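Local coordinates for DNA damage response protein Rtt109, putative (Neosartorya fumigata, PDB 5ZB9) that probably transfers the acetyl group of acetyl-CoA to lysine side chains of histone H3, as a nuclear enzyme of the DNA damage response, at residues 168-173 and 233-238; 175-180 and 319-324; 207-212 and 218-223. All blocks are in the same frame, centred on the assembly; numbering follows the deposited sequence.

Interaction 1 (168-173 and 233-238); sequences WWCRVI and PRWLNS
The six-membered half of the Trp235 indole overlaps Cys170, meeting that residue with three successive rim carbons. Cys170 O lies 3.6 Å from Trp235 CZ2, Cys170 CB is 3.6 Å from Trp235 CH2, and Cys170 SG is 3.7 Å from Trp235 CZ3. The cysteine therefore runs along the leading end of the indole. Its sulfur makes an oblique sulfur-aromatic contact, with SG 4.5 Å from the centroid of the Trp235 six-membered ring and 48° off the ring normal. SG gets there by lying anti to its own carbonyl carbon (chi1 -68°), which carries it to the CZ3 corner; the backbone carbonyl oxygen lies at the CZ2 corner. One helical turn on, the branch methyl of Ile173 closes in from a slant, with Ile173 CG2 3.9 Å from Trp235 CH2, whereas its CG1 arm heads off to the side chain of Leu319.

This is helix-on-sheet packing in a histone acetyltransferase fold that resembles the p300/CBP catalytic domain: helix 162-177 lies against the sheet, and the short strand 235-236 sends its tryptophan across to meet it. The helix has a second role on another flank. Trp168 and Arg171 bind CoA in another crystal structure of this protein, and their side chains make no contact with Trp235; the Trp168 ring instead lays its CZ3 over the centre of the Trp169 ring.

No hydrogen bond joins the two segments. The one polar atom of the buried indole is served just past the first of them, where Trp235 NE1 bonds to Asp174 OD1, a tie that helps to hold the ring's rotation against the helix. Phe221, from the loop before the strand, also meets the indole, with the ring planes inclined at about 35°.

Interaction 2 (175-180 and 319-324); sequences PILREY and LWLVIN
Leu177 O accepts the backbone N of Tyr180 at 3.2 Å, closing a type I beta turn, and a weak bond from Arg234 NH2. The same oxygen lies in the plane of the Tyr180 ring, at its edge. As helix 162-177 ends, this turn carries the tyrosine back over strand 317-324, onto Ile323.

The isoleucine meets the ring with both of its branches, the two side chains crossing at about a right angle. Ile323 CG2, anti to the backbone N, sits over one face in a CH-pi contact, 4.0 Å from the Tyr180 ring centroid and 25° off the normal, shifted toward the CE2 rim. The other arm stretches past to the far rim, bringing Ile323 CD1 3.6 Å from Tyr180 CE1.

Two residues back along the strand, Leu321 splits its methyls between two helix residues: Leu321 CD1 packs 3.7 Å from Leu177 CD1, and Leu321 CD2 lies 3.9 Å from Ile176 CG2. All of this is apolar.

Around the contact, Leu321 also rests on Val136 of strand 133-140, Leu177 and Tyr180 reach Ala205 and Ala203 of strand 202-208, and Ile176 and Tyr180 touch helix 111-127, so the helix end is lodged between that helix and the sheet.

Interaction 3 (207-212 and 218-223); sequences LIVPGC and RGFFPI
A sulfur lying edge-on to an aromatic ring sets this contact apart: Cys212 SG is 5.4 Å from the centroid of the Phe220 ring and 90° off its normal, near the ring plane. It comes to the CE2 corner of the phenyl, not over its face, at 4.1 Å from Phe220 CE2. A type II turn from Val209 to Cys212, closed by the bond from Cys212 N to Val209 O at 2.9 Å, brings the cysteine round to the same corner that Val209 occupies. Gly211 holds the third position of that turn with a positive phi of 104°, a conformation suited to glycine.

Val209 and Phe220 reach toward each other from opposite directions, the valine meeting the ring at a slant, with Val209 CG2 3.8 Å from both Phe220 CD2 and Phe220 CE2. Leu207 works on the near end of the same phenylalanine side chain. With CG anti to the backbone N (chi1 175°), it brings its CD2 methyl against both phenylalanines: Leu207 CD2 is 3.6 Å from Phe220 CB and 3.8 Å from Phe221 CE1, the second approach being at the edge of the Phe221 ring. A type I turn from Arg218 to Phe221 sets these two rings on different courses, Phe220 toward helix 162-177, where it touches Ile166 and Lys167, and Phe221 against Trp235.

The link thus joins the end of strand 202-208 to the loop beyond helix 214-218, closing a short excursion of the chain. With no hydrogen bond between the segments, it depends on methyl, thiol and phenyl packing and on how well their shapes fit.

Interactions 1 and 2 use successive lengths of helix 162-177, with centres about 9 Å apart, and Arg234 joins them by bonding through NH2 to Tyr180 O at 3.1 Å. Interaction 3 is nested along the chain inside the loops closed by both of the others. It lies about 8 Å, centre to centre, from interaction 1, and adjoining strands 202-208 and 235-236 connect the two: Leu207 N bonds to Leu236 O at 2.9 Å. Interactions 2 and 3 are about 16 Å apart. Helix 162-177 supplies Trp168 and Arg171 to the CoA site, which holds no CoA here; Arg113, of the same site, has its side chain about 9 Å from those of Cys170 and Ile176.

Interaction 1 (168-173 and 233-238)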
loop_
_atom_site.group_PDB
_atom_site.type_symbol
_atom_site.label_atom_id
_atom_site.label_comp_id
_atom_site.label_asym_id
_atom_site.label_seq_id
_atom_site.Cartn_x
_atom_site.Cartn_y
_atom_site.Cartn_z
ATOM N N TRP A 168 -6.921 8.210 -8.778
ATOM C CA TRP A 168 -5.494 8.136 -9.094
ATOM C C TRP A 168 -4.910 6.793 -8.652
ATOM O O TRP A 168 -4.247 6.105 -9.427
ATOM C CB TRP A 168 -4.743 9.297 -8.429
ATOM C CG TRP A 168 -3.301 9.445 -8.838
ATOM C CD1 TRP A 168 -2.818 10.093 -9.943
ATOM C CD2 TRP A 168 -2.148 8.948 -8.133
ATOM N NE1 TRP A 168 -1.442 10.024 -9.969
ATOM C CE2 TRP A 168 -1.009 9.330 -8.871
ATOM C CE3 TRP A 168 -1.975 8.220 -6.955
ATOM C CZ2 TRP A 168 0.280 9.011 -8.467
ATOM C CZ3 TRP A 168 -0.686 7.900 -6.550
ATOM C CH2 TRP A 168 0.423 8.298 -7.303
ATOM N N TRP A 169 -5.180 6.418 -7.408
ATOM C CA TRP A 169 -4.656 5.178 -6.859
ATOM C C TRP A 169 -5.207 3.955 -7.578
ATOM O O TRP A 169 -4.506 2.963 -7.739
ATOM C CB TRP A 169 -4.948 5.089 -5.359
ATOM C CG TRP A 169 -3.917 5.795 -4.531
ATOM C CD1 TRP A 169 -4.107 6.886 -3.733
ATOM C CD2 TRP A 169 -2.526 5.468 -4.442
ATOM N NE1 TRP A 169 -2.925 7.245 -3.141
ATOM C CE2 TRP A 169 -1.940 6.389 -3.556
ATOM C CE3 TRP A 169 -1.722 4.478 -5.019
ATOM C CZ2 TRP A 169 -0.585 6.347 -3.230
ATOM C CZ3 TRP A 169 -0.387 4.437 -4.698
ATOM C CH2 TRP A 169 0.173 5.367 -3.816
ATOM N N CYS A 170 -6.455 4.018 -8.024
ATOM C CA CYS A 170 -6.989 2.920 -8.826
ATOM C C CYS A 170 -6.232 2.796 -10.153
ATOM O O CYS A 170 -5.988 1.682 -10.615
ATOM C CB CYS A 170 -8.486 3.100 -9.067
ATOM S SG CYS A 170 -9.467 2.928 -7.553
ATOM N N ARG A 171 -5.831 3.926 -10.746
ATOM C CA ARG A 171 -5.083 3.902 -12.000
ATOM C C ARG A 171 -3.669 3.373 -11.780
ATOM O O ARG A 171 -3.061 2.814 -12.681
ATOM C CB ARG A 171 -5.046 5.296 -12.635
ATOM C CG ARG A 171 -6.373 5.743 -13.256
ATOM C CD ARG A 171 -6.215 7.055 -14.021
ATOM N NE ARG A 171 -5.836 8.153 -13.136
ATOM C CZ ARG A 171 -6.679 9.074 -12.677
ATOM N NH1 ARG A 171 -6.239 10.024 -11.867
ATOM N NH2 ARG A 171 -7.956 9.045 -13.036
ATOM N N VAL A 172 -3.146 3.544 -10.572
ATOM C CA VAL A 172 -1.847 2.979 -10.221
ATOM C C VAL A 172 -1.942 1.457 -10.155
ATOM O O VAL A 172 -1.080 0.727 -10.653
ATOM C CB VAL A 172 -1.344 3.507 -8.861
ATOM C CG1 VAL A 172 -0.170 2.681 -8.360
ATOM C CG2 VAL A 172 -0.982 4.989 -8.951
ATOM N N ILE A 173 -3.014 0.994 -9.525
ATOM C CA ILE A 173 -3.257 -0.421 -9.290
ATOM C C ILE A 173 -3.677 -1.179 -10.563
ATOM O O ILE A 173 -3.291 -2.332 -10.758
ATOM C CB ILE A 173 -4.331 -0.572 -8.174
ATOM C CG1 ILE A 173 -3.701 -0.217 -6.826
ATOM C CG2 ILE A 173 -4.953 -1.968 -8.140
ATOM C CD1 ILE A 173 -2.429 -0.970 -6.550
ATOM N N PRO A 233 -15.514 -9.686 -13.608
ATOM C CA PRO A 233 -15.109 -8.302 -13.328
ATOM C C PRO A 233 -13.745 -8.252 -12.647
ATOM O O PRO A 233 -13.375 -9.181 -11.919
ATOM C CB PRO A 233 -16.219 -7.785 -12.401
ATOM C CG PRO A 233 -16.745 -9.023 -11.725
ATOM C CD PRO A 233 -16.610 -10.139 -12.730
ATOM N N ARG A 234 -12.991 -7.191 -12.909
ATOM C CA ARG A 234 -11.684 -7.027 -12.292
ATOM C C ARG A 234 -11.762 -6.014 -11.144
ATOM O O ARG A 234 -10.894 -5.993 -10.270
ATOM C CB ARG A 234 -10.651 -6.591 -13.330
ATOM C CG ARG A 234 -10.680 -7.376 -14.648
ATOM C CD ARG A 234 -10.501 -8.885 -14.455
ATOM N NE ARG A 234 -9.343 -9.245 -13.638
ATOM C CZ ARG A 234 -8.097 -9.297 -14.093
ATOM N NH1 ARG A 234 -7.848 -8.998 -15.354
ATOM N NH2 ARG A 234 -7.100 -9.639 -13.292
ATOM N N TRP A 235 -12.802 -5.175 -11.155
ATOM C CA TRP A 235 -13.068 -4.246 -10.054
ATOM C C TRP A 235 -14.407 -4.551 -9.394
ATOM O O TRP A 235 -15.433 -4.673 -10.063
ATOM C CB TRP A 235 -13.036 -2.798 -10.544
ATOM C CG TRP A 235 -11.651 -2.365 -10.901
ATOM C CD1 TRP A 235 -11.027 -2.530 -12.101
ATOM C CD2 TRP A 235 -10.701 -1.728 -10.038
ATOM N NE1 TRP A 235 -9.750 -2.027 -12.045
ATOM C CE2 TRP A 235 -9.528 -1.525 -10.790
ATOM C CE3 TRP A 235 -10.733 -1.301 -8.707
ATOM C CZ2 TRP A 235 -8.393 -0.914 -10.256
ATOM C CZ3 TRP A 235 -9.602 -0.692 -8.175
ATOM C CH2 TRP A 235 -8.450 -0.507 -8.949
ATOM N N LEU A 236 -14.388 -4.679 -8.074
ATOM C CA LEU A 236 -15.595 -4.978 -7.317
ATOM C C LEU A 236 -15.754 -3.987 -6.186
ATOM O O LEU A 236 -14.779 -3.638 -5.523
ATOM C CB LEU A 236 -15.551 -6.397 -6.760
ATOM C CG LEU A 236 -15.733 -7.533 -7.758
ATOM C CD1 LEU A 236 -15.567 -8.869 -7.070
ATOM C CD2 LEU A 236 -17.094 -7.430 -8.392
ATOM N N ASN A 237 -16.985 -3.539 -5.966
ATOM C CA ASN A 237 -17.291 -2.668 -4.842
ATOM C C ASN A 237 -17.632 -3.485 -3.600
ATOM O O ASN A 237 -18.786 -3.556 -3.198
ATOM C CB ASN A 237 -18.444 -1.720 -5.201
ATOM C CG ASN A 237 -18.844 -0.801 -4.049
ATOM O OD1 ASN A 237 -20.005 -0.407 -3.939
ATOM N ND2 ASN A 237 -17.890 -0.468 -3.182
ATOM N N SER A 238 -16.628 -4.105 -2.994
ATOM C CA SER A 238 -16.845 -4.824 -1.743
ATOM C C SER A 238 -15.537 -5.098 -1.009
ATOM O O SER A 238 -14.460 -4.752 -1.485
ATOM C CB SER A 238 -17.587 -6.141 -2.002
ATOM O OG SER A 238 -16.946 -6.891 -3.017
#

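Interaction 2 (175-180 and 319-324)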
loop_
_atom_site.group_PDB
_atom_site.type_symbol
_atom_site.label_atom_id
_atom_site.label_comp_id
_atom_site.label_asym_id
_atom_site.label_seq_id
_atom_site.Cartn_x
_atom_site.Cartn_y
_atom_site.Cartn_z
ATOM N N PRO A 175 -2.893 -1.445 -13.830
ATOM C CA PRO A 175 -1.986 -2.258 -14.658
ATOM C C PRO A 175 -1.361 -3.430 -13.906
ATOM O O PRO A 175 -1.028 -4.445 -14.523
ATOM C CB PRO A 175 -0.905 -1.259 -15.084
ATOM C CG PRO A 175 -1.520 0.074 -14.906
ATOM C CD PRO A 175 -2.401 -0.063 -13.707
ATOM N N ILE A 176 -1.192 -3.298 -12.596
ATOM C CA ILE A 176 -0.705 -4.423 -11.810
ATOM C C ILE A 176 -1.746 -5.522 -11.840
ATOM O O ILE A 176 -1.436 -6.682 -12.118
ATOM C CB ILE A 176 -0.426 -4.042 -10.357
ATOM C CG1 ILE A 176 0.502 -2.837 -10.296
ATOM C CG2 ILE A 176 0.174 -5.220 -9.611
ATOM C CD1 ILE A 176 0.913 -2.469 -8.893
ATOM N N LEU A 177 -2.985 -5.124 -11.553
ATOM C CA LEU A 177 -4.138 -6.012 -11.559
ATOM C C LEU A 177 -4.217 -6.808 -12.858
ATOM O O LEU A 177 -4.434 -8.013 -12.846
ATOM C CB LEU A 177 -5.425 -5.198 -11.349
ATOM C CG LEU A 177 -6.787 -5.818 -11.702
ATOM C CD1 LEU A 177 -7.163 -6.961 -10.780
ATOM C CD2 LEU A 177 -7.872 -4.751 -11.697
ATOM N N ARG A 178 -4.010 -6.127 -13.979
ATOM C CA ARG A 178 -4.290 -6.719 -15.275
ATOM C C ARG A 178 -3.124 -7.501 -15.877
ATOM O O ARG A 178 -3.190 -7.927 -17.024
ATOM C CB ARG A 178 -4.755 -5.629 -16.236
ATOM C CG ARG A 178 -6.100 -5.083 -15.824
ATOM C CD ARG A 178 -6.650 -4.110 -16.817
ATOM N NE ARG A 178 -7.849 -3.466 -16.297
ATOM C CZ ARG A 178 -9.061 -3.998 -16.355
ATOM N NH1 ARG A 178 -9.235 -5.188 -16.916
ATOM N NH2 ARG A 178 -10.100 -3.339 -15.853
ATOM N N GLU A 179 -2.065 -7.694 -15.098
ATOM C CA GLU A 179 -1.013 -8.629 -15.469
ATOM C C GLU A 179 -1.412 -10.040 -15.055
ATOM O O GLU A 179 -0.752 -11.010 -15.415
ATOM C CB GLU A 179 0.318 -8.241 -14.823
ATOM C CG GLU A 179 1.095 -7.195 -15.616
ATOM C CD GLU A 179 1.372 -7.637 -17.050
ATOM O OE1 GLU A 179 0.594 -7.254 -17.957
ATOM O OE2 GLU A 179 2.368 -8.370 -17.271
ATOM N N TYR A 180 -2.500 -10.141 -14.296
ATOM C CA TYR A 180 -2.977 -11.415 -13.770
ATOM C C TYR A 180 -4.285 -11.830 -14.423
ATOM O O TYR A 180 -4.965 -11.019 -15.055
ATOM C CB TYR A 180 -3.156 -11.332 -12.258
ATOM C CG TYR A 180 -1.874 -11.034 -11.516
ATOM C CD1 TYR A 180 -1.516 -9.730 -11.199
ATOM C CD2 TYR A 180 -1.020 -12.058 -11.134
ATOM C CE1 TYR A 180 -0.343 -9.458 -10.524
ATOM C CE2 TYR A 180 0.150 -11.795 -10.464
ATOM C CZ TYR A 180 0.488 -10.495 -10.160
ATOM O OH TYR A 180 1.667 -10.238 -9.484
ATOM N N LEU A 319 -8.683 0.333 -0.622
ATOM C CA LEU A 319 -8.390 -0.499 -1.773
ATOM C C LEU A 319 -7.639 -1.783 -1.395
ATOM O O LEU A 319 -6.665 -1.750 -0.640
ATOM C CB LEU A 319 -7.586 0.312 -2.778
ATOM C CG LEU A 319 -7.361 -0.306 -4.144
ATOM C CD1 LEU A 319 -8.700 -0.445 -4.818
ATOM C CD2 LEU A 319 -6.485 0.596 -4.963
ATOM N N TRP A 320 -8.111 -2.914 -1.910
ATOM C CA TRP A 320 -7.410 -4.178 -1.741
ATOM C C TRP A 320 -7.265 -4.844 -3.096
ATOM O O TRP A 320 -8.257 -5.143 -3.760
ATOM C CB TRP A 320 -8.145 -5.111 -0.767
ATOM C CG TRP A 320 -8.504 -4.451 0.521
ATOM C CD1 TRP A 320 -7.722 -4.347 1.638
ATOM C CD2 TRP A 320 -9.730 -3.779 0.826
ATOM N NE1 TRP A 320 -8.391 -3.660 2.618
ATOM C CE2 TRP A 320 -9.624 -3.299 2.147
ATOM C CE3 TRP A 320 -10.907 -3.539 0.111
ATOM C CZ2 TRP A 320 -10.652 -2.587 2.769
ATOM C CZ3 TRP A 320 -11.933 -2.836 0.732
ATOM C CH2 TRP A 320 -11.796 -2.369 2.048
ATOM N N LEU A 321 -6.025 -5.043 -3.521
ATOM C CA LEU A 321 -5.761 -5.851 -4.691
ATOM C C LEU A 321 -5.370 -7.236 -4.209
ATOM O O LEU A 321 -4.332 -7.401 -3.562
ATOM C CB LEU A 321 -4.657 -5.236 -5.550
ATOM C CG LEU A 321 -4.143 -6.139 -6.673
ATOM C CD1 LEU A 321 -5.241 -6.401 -7.710
ATOM C CD2 LEU A 321 -2.908 -5.531 -7.312
ATOM N N VAL A 322 -6.210 -8.227 -4.484
ATOM C CA VAL A 322 -5.937 -9.575 -3.986
ATOM C C VAL A 322 -5.467 -10.494 -5.110
ATOM O O VAL A 322 -6.197 -10.745 -6.085
ATOM C CB VAL A 322 -7.170 -10.198 -3.296
ATOM C CG1 VAL A 322 -6.843 -11.587 -2.767
ATOM C CG2 VAL A 322 -7.657 -9.298 -2.167
ATOM N N ILE A 323 -4.239 -10.987 -4.959
ATOM C CA ILE A 323 -3.590 -11.819 -5.964
ATOM C C ILE A 323 -3.521 -13.282 -5.524
ATOM O O ILE A 323 -2.948 -13.605 -4.482
ATOM C CB ILE A 323 -2.165 -11.311 -6.268
ATOM C CG1 ILE A 323 -2.225 -9.913 -6.891
ATOM C CG2 ILE A 323 -1.415 -12.294 -7.171
ATOM C CD1 ILE A 323 -0.889 -9.209 -6.976
ATOM N N ASN A 324 -4.107 -14.167 -6.322
ATOM C CA ASN A 324 -4.064 -15.592 -6.015
ATOM C C ASN A 324 -3.104 -16.297 -6.951
ATOM O O ASN A 324 -3.366 -16.412 -8.147
ATOM C CB ASN A 324 -5.460 -16.211 -6.095
ATOM C CG ASN A 324 -6.404 -15.638 -5.054
ATOM O OD1 ASN A 324 -6.243 -15.883 -3.863
ATOM N ND2 ASN A 324 -7.388 -14.860 -5.499
#

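Interaction 3 (207-212 and 218-223)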
loop_
_atom_site.group_PDB
_atom_site.type_symbol
_atom_site.label_atom_id
_atom_site.label_comp_id
_atom_site.label_asym_id
_atom_site.label_seq_id
_atom_site.Cartn_x
_atom_site.Cartn_y
_atom_site.Cartn_z
ATOM N N LEU A 207 -12.715 -2.233 -3.997
ATOM C CA LEU A 207 -12.750 -0.848 -3.566
ATOM C C LEU A 207 -13.996 -0.558 -2.752
ATOM O O LEU A 207 -15.099 -0.928 -3.142
ATOM C CB LEU A 207 -12.687 0.097 -4.768
ATOM C CG LEU A 207 -12.836 1.578 -4.398
ATOM C CD1 LEU A 207 -11.606 2.071 -3.645
ATOM C CD2 LEU A 207 -13.146 2.461 -5.613
ATOM N N ILE A 208 -13.810 0.101 -1.615
ATOM C CA ILE A 208 -14.926 0.585 -0.819
ATOM C C ILE A 208 -14.733 2.059 -0.471
ATOM O O ILE A 208 -13.687 2.460 0.037
ATOM C CB ILE A 208 -15.098 -0.227 0.473
ATOM C CG1 ILE A 208 -15.767 -1.568 0.169
ATOM C CG2 ILE A 208 -15.949 0.536 1.479
ATOM C CD1 ILE A 208 -16.105 -2.352 1.426
ATOM N N VAL A 209 -15.744 2.862 -0.765
ATOM C CA VAL A 209 -15.749 4.264 -0.389
ATOM C C VAL A 209 -16.991 4.531 0.437
ATOM O O VAL A 209 -18.047 4.815 -0.118
ATOM C CB VAL A 209 -15.739 5.182 -1.622
ATOM C CG1 VAL A 209 -15.583 6.639 -1.207
ATOM C CG2 VAL A 209 -14.637 4.764 -2.580
ATOM N N PRO A 210 -16.874 4.420 1.768
ATOM C CA PRO A 210 -18.024 4.580 2.673
ATOM C C PRO A 210 -18.760 5.889 2.411
ATOM O O PRO A 210 -18.117 6.939 2.330
ATOM C CB PRO A 210 -17.386 4.576 4.067
ATOM C CG PRO A 210 -16.073 3.876 3.883
ATOM C CD PRO A 210 -15.608 4.248 2.502
ATOM N N GLY A 211 -20.081 5.820 2.258
ATOM C CA GLY A 211 -20.876 6.989 1.925
ATOM C C GLY A 211 -21.302 6.983 0.466
ATOM O O GLY A 211 -22.216 7.702 0.073
ATOM N N CYS A 212 -20.635 6.171 -0.345
ATOM C CA CYS A 212 -20.947 6.096 -1.763
ATOM C C CYS A 212 -21.585 4.764 -2.087
ATOM O O CYS A 212 -21.085 3.718 -1.673
ATOM C CB CYS A 212 -19.688 6.291 -2.612
ATOM S SG CYS A 212 -18.936 7.930 -2.493
ATOM N N ARG A 218 -18.590 2.990 -8.646
ATOM C CA ARG A 218 -18.053 2.572 -9.945
ATOM C C ARG A 218 -17.455 3.765 -10.691
ATOM O O ARG A 218 -16.637 3.599 -11.599
ATOM C CB ARG A 218 -19.127 1.894 -10.803
ATOM C CG ARG A 218 -19.600 0.555 -10.256
ATOM C CD ARG A 218 -20.706 -0.061 -11.114
ATOM N NE ARG A 218 -20.218 -0.499 -12.420
ATOM C CZ ARG A 218 -20.417 0.162 -13.556
ATOM N NH1 ARG A 218 -21.111 1.293 -13.558
ATOM N NH2 ARG A 218 -19.929 -0.311 -14.696
ATOM N N GLY A 219 -17.848 4.971 -10.294
ATOM C CA GLY A 219 -17.261 6.170 -10.863
ATOM C C GLY A 219 -15.771 6.267 -10.589
ATOM O O GLY A 219 -15.053 6.980 -11.284
ATOM N N PHE A 220 -15.294 5.548 -9.576
ATOM C CA PHE A 220 -13.883 5.610 -9.226
ATOM C C PHE A 220 -13.062 4.599 -10.021
ATOM O O PHE A 220 -11.842 4.735 -10.121
ATOM C CB PHE A 220 -13.686 5.379 -7.727
ATOM C CG PHE A 220 -14.317 6.430 -6.861
ATOM C CD1 PHE A 220 -13.826 7.729 -6.854
ATOM C CD2 PHE A 220 -15.398 6.123 -6.049
ATOM C CE1 PHE A 220 -14.412 8.708 -6.060
ATOM C CE2 PHE A 220 -15.989 7.095 -5.255
ATOM C CZ PHE A 220 -15.493 8.393 -5.264
ATOM N N PHE A 221 -13.729 3.590 -10.581
ATOM C CA PHE A 221 -13.040 2.539 -11.330
ATOM C C PHE A 221 -12.381 3.102 -12.593
ATOM O O PHE A 221 -12.906 4.025 -13.201
ATOM C CB PHE A 221 -14.009 1.409 -11.723
ATOM C CG PHE A 221 -14.596 0.650 -10.555
ATOM C CD1 PHE A 221 -14.138 0.847 -9.260
ATOM C CD2 PHE A 221 -15.613 -0.278 -10.764
ATOM C CE1 PHE A 221 -14.686 0.138 -8.202
ATOM C CE2 PHE A 221 -16.165 -0.987 -9.706
ATOM C CZ PHE A 221 -15.703 -0.784 -8.431
ATOM N N PRO A 222 -11.239 2.533 -13.005
ATOM C CA PRO A 222 -10.633 2.926 -14.289
ATOM C C PRO A 222 -11.540 2.572 -15.479
ATOM O O PRO A 222 -12.315 1.621 -15.384
ATOM C CB PRO A 222 -9.335 2.111 -14.338
ATOM C CG PRO A 222 -9.132 1.582 -12.950
ATOM C CD PRO A 222 -10.471 1.482 -12.319
ATOM N N ILE A 223 -11.430 3.308 -16.584
ATOM C CA ILE A 223 -12.314 3.097 -17.736
ATOM C C ILE A 223 -12.136 1.703 -18.354
ATOM O O ILE A 223 -13.044 1.179 -19.004
ATOM C CB ILE A 223 -12.104 4.197 -18.822
ATOM C CG1 ILE A 223 -13.105 4.037 -19.979
ATOM C CG2 ILE A 223 -10.668 4.213 -19.328
ATOM C CD1 ILE A 223 -14.574 3.993 -19.539
#